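PDB 6Y0R: chitooligosaccharide oxidase from Gibberella zeae, which oxidises the C1 hydroxyl of chitooligosaccharides to lactones, using a covalently bound FAD and reducing molecular oxygen to hydrogen peroxide. Local coordinates for residues A[169-174]-A[310-315]. Numbering follows the deposited sequence.
Sequences GMVARK and VDWMGL
The two methyl groups of Val171 sit side by side against the CZ3-CH2 end of the Trp312 indole, both displaced to the same side of its plane: CG1 lies 3.8 Å from Trp312 CZ3, and CG2 lies 3.9 Å from Trp312 CH2. The valine meets the benzo ring at a slant. Trp312 CA is 10.2 Å from Val171 CA, a gap the long side chain spans because CG stands anti to the backbone N (chi1 176°), which sends the six-membered ring across to the valine. A short branched residue suits the other side, presenting two methyls to a broad ring without reaching far itself. Beside this pair, Leu315, one turn further along the helix, brings CD1 to 4.3 Å from Met170 CB. Only the root of the methionine takes part; its thioether leads away from segment 310-315. The Met170 side chain is about 7 Å from the bound FAD.

Segment 169-174 belongs to the FAD-binding PCMH-type region, where a type I turn from Gly169 to Ala172 leads into a short helix. The partner helix follows strand 305-310, an outermost strand of the seven-stranded antiparallel sheet, probably that of the substrate domain, so the contact joins the flavin-binding region to this sheet. Ile233 of that sheet touches both Val171 and Leu315, while Trp142 of helix 134-145 packs against Trp312.

Asp311 N-caps the tryptophan's helix: its OD1 accepts from Gly314 N at 2.9 Å in a nearly straight bond (165°). A short carboxylate suits this position, since it can fold back to a first-turn amide. Glycine suits position 314, where a CB would come 3.1 Å from Val310 CB.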
loop_
_atom_site.group_PDB
_atom_site.type_symbol
_atom_site.label_atom_id
_atom_site.label_comp_id
_atom_site.label_asym_id
_atom_site.label_seq_id
_atom_site.Cartn_x
_atom_site.Cartn_y
_atom_site.Cartn_z
ATOM N N GLY A 169 -7.530 -1.957 -3.141
ATOM C CA GLY A 169 -8.082 -1.179 -4.266
ATOM C C GLY A 169 -9.561 -1.416 -4.472
ATOM O O GLY A 169 -10.240 -1.895 -3.547
ATOM N N MET A 170 -10.010 -1.087 -5.671
ATOM C CA MET A 170 -11.451 -0.943 -5.964
ATOM C C MET A 170 -12.189 -2.282 -6.093
ATOM O O MET A 170 -13.399 -2.209 -6.307
ATOM C CB MET A 170 -11.595 -0.143 -7.267
ATOM C CG MET A 170 -11.084 1.273 -7.090
ATOM S SD MET A 170 -12.219 2.107 -5.982
ATOM C CE MET A 170 -11.152 3.421 -5.385
ATOM N N VAL A 171 -11.525 -3.436 -6.034
ATOM C CA VAL A 171 -12.259 -4.719 -5.918
ATOM C C VAL A 171 -11.826 -5.481 -4.674
ATOM O O VAL A 171 -11.984 -6.721 -4.671
ATOM C CB VAL A 171 -12.147 -5.573 -7.192
ATOM C CG1 VAL A 171 -12.858 -4.866 -8.347
ATOM C CG2 VAL A 171 -10.730 -5.967 -7.544
ATOM N N ALA A 172 -11.276 -4.807 -3.662
ATOM C CA ALA A 172 -10.766 -5.485 -2.451
ATOM C C ALA A 172 -11.873 -6.318 -1.784
ATOM O O ALA A 172 -11.582 -7.402 -1.271
ATOM C CB ALA A 172 -10.216 -4.445 -1.494
ATOM N N ARG A 173 -13.077 -5.798 -1.676
ATOM C CA ARG A 173 -14.091 -6.502 -0.861
ATOM C C ARG A 173 -14.501 -7.764 -1.610
ATOM O O ARG A 173 -14.936 -8.703 -0.937
ATOM C CB ARG A 173 -15.276 -5.624 -0.517
ATOM C CG ARG A 173 -14.874 -4.465 0.386
ATOM C CD ARG A 173 -16.030 -3.643 0.894
ATOM N NE ARG A 173 -16.861 -4.346 1.874
ATOM C CZ ARG A 173 -18.012 -4.933 1.628
ATOM N NH1 ARG A 173 -18.501 -4.979 0.401
ATOM N NH2 ARG A 173 -18.666 -5.482 2.633
ATOM N N LYS A 174 -14.319 -7.832 -2.926
ATOM C CA LYS A 174 -14.651 -9.100 -3.645
ATOM C C LYS A 174 -13.465 -10.058 -3.682
ATOM O O LYS A 174 -13.671 -11.288 -3.539
ATOM C CB LYS A 174 -15.121 -8.790 -5.056
ATOM C CG LYS A 174 -15.543 -10.006 -5.860
ATOM C CD LYS A 174 -16.824 -10.639 -5.329
ATOM C CE LYS A 174 -17.156 -11.905 -6.093
ATOM N NZ LYS A 174 -18.504 -12.368 -5.727
ATOM N N VAL A 310 -17.705 0.363 -17.381
ATOM C CA VAL A 310 -16.516 0.168 -18.245
ATOM C C VAL A 310 -16.057 -1.280 -18.079
ATOM O O VAL A 310 -16.734 -2.063 -17.398
ATOM C CB VAL A 310 -15.429 1.188 -17.873
ATOM C CG1 VAL A 310 -15.859 2.599 -18.208
ATOM C CG2 VAL A 310 -15.048 1.106 -16.410
ATOM N N ASP A 311 -14.968 -1.654 -18.727
ATOM C CA ASP A 311 -14.295 -2.943 -18.480
ATOM C C ASP A 311 -13.138 -2.682 -17.532
ATOM O O ASP A 311 -12.861 -1.522 -17.163
ATOM C CB ASP A 311 -13.921 -3.646 -19.794
ATOM C CG ASP A 311 -12.885 -2.920 -20.618
ATOM O OD1 ASP A 311 -11.994 -2.241 -20.032
ATOM O OD2 ASP A 311 -12.972 -3.056 -21.860
ATOM N N TRP A 312 -12.516 -3.744 -17.086
ATOM C CA TRP A 312 -11.443 -3.658 -16.079
ATOM C C TRP A 312 -10.359 -2.660 -16.496
ATOM O O TRP A 312 -9.914 -1.813 -15.703
ATOM C CB TRP A 312 -10.883 -5.062 -15.863
ATOM C CG TRP A 312 -9.732 -5.060 -14.921
ATOM C CD1 TRP A 312 -8.412 -5.249 -15.185
ATOM C CD2 TRP A 312 -9.823 -4.757 -13.525
ATOM N NE1 TRP A 312 -7.674 -5.108 -14.046
ATOM C CE2 TRP A 312 -8.515 -4.836 -13.004
ATOM C CE3 TRP A 312 -10.892 -4.419 -12.686
ATOM C CZ2 TRP A 312 -8.237 -4.630 -11.657
ATOM C CZ3 TRP A 312 -10.617 -4.248 -11.354
ATOM C CH2 TRP A 312 -9.319 -4.343 -10.854
ATOM N N MET A 313 -9.848 -2.741 -17.732
ATOM C CA MET A 313 -8.749 -1.856 -18.143
ATOM C C MET A 313 -9.257 -0.409 -18.194
ATOM O O MET A 313 -8.492 0.494 -17.852
ATOM C CB MET A 313 -8.183 -2.315 -19.490
ATOM C CG MET A 313 -6.879 -1.736 -19.813
ATOM S SD MET A 313 -5.552 -2.359 -18.730
ATOM C CE MET A 313 -4.973 -0.761 -18.166
ATOM N N GLY A 314 -10.518 -0.190 -18.564
ATOM C CA GLY A 314 -11.204 1.121 -18.497
ATOM C C GLY A 314 -11.280 1.675 -17.069
ATOM O O GLY A 314 -11.069 2.888 -16.872
ATOM N N LEU A 315 -11.532 0.796 -16.117
ATOM C CA LEU A 315 -11.608 1.158 -14.683
ATOM C C LEU A 315 -10.200 1.554 -14.235
ATOM O O LEU A 315 -10.065 2.608 -13.580
ATOM C CB LEU A 315 -12.194 -0.052 -13.946
ATOM C CG LEU A 315 -12.640 0.117 -12.494
ATOM C CD1 LEU A 315 -11.472 0.291 -11.590
ATOM C CD2 LEU A 315 -13.704 1.155 -12.313
#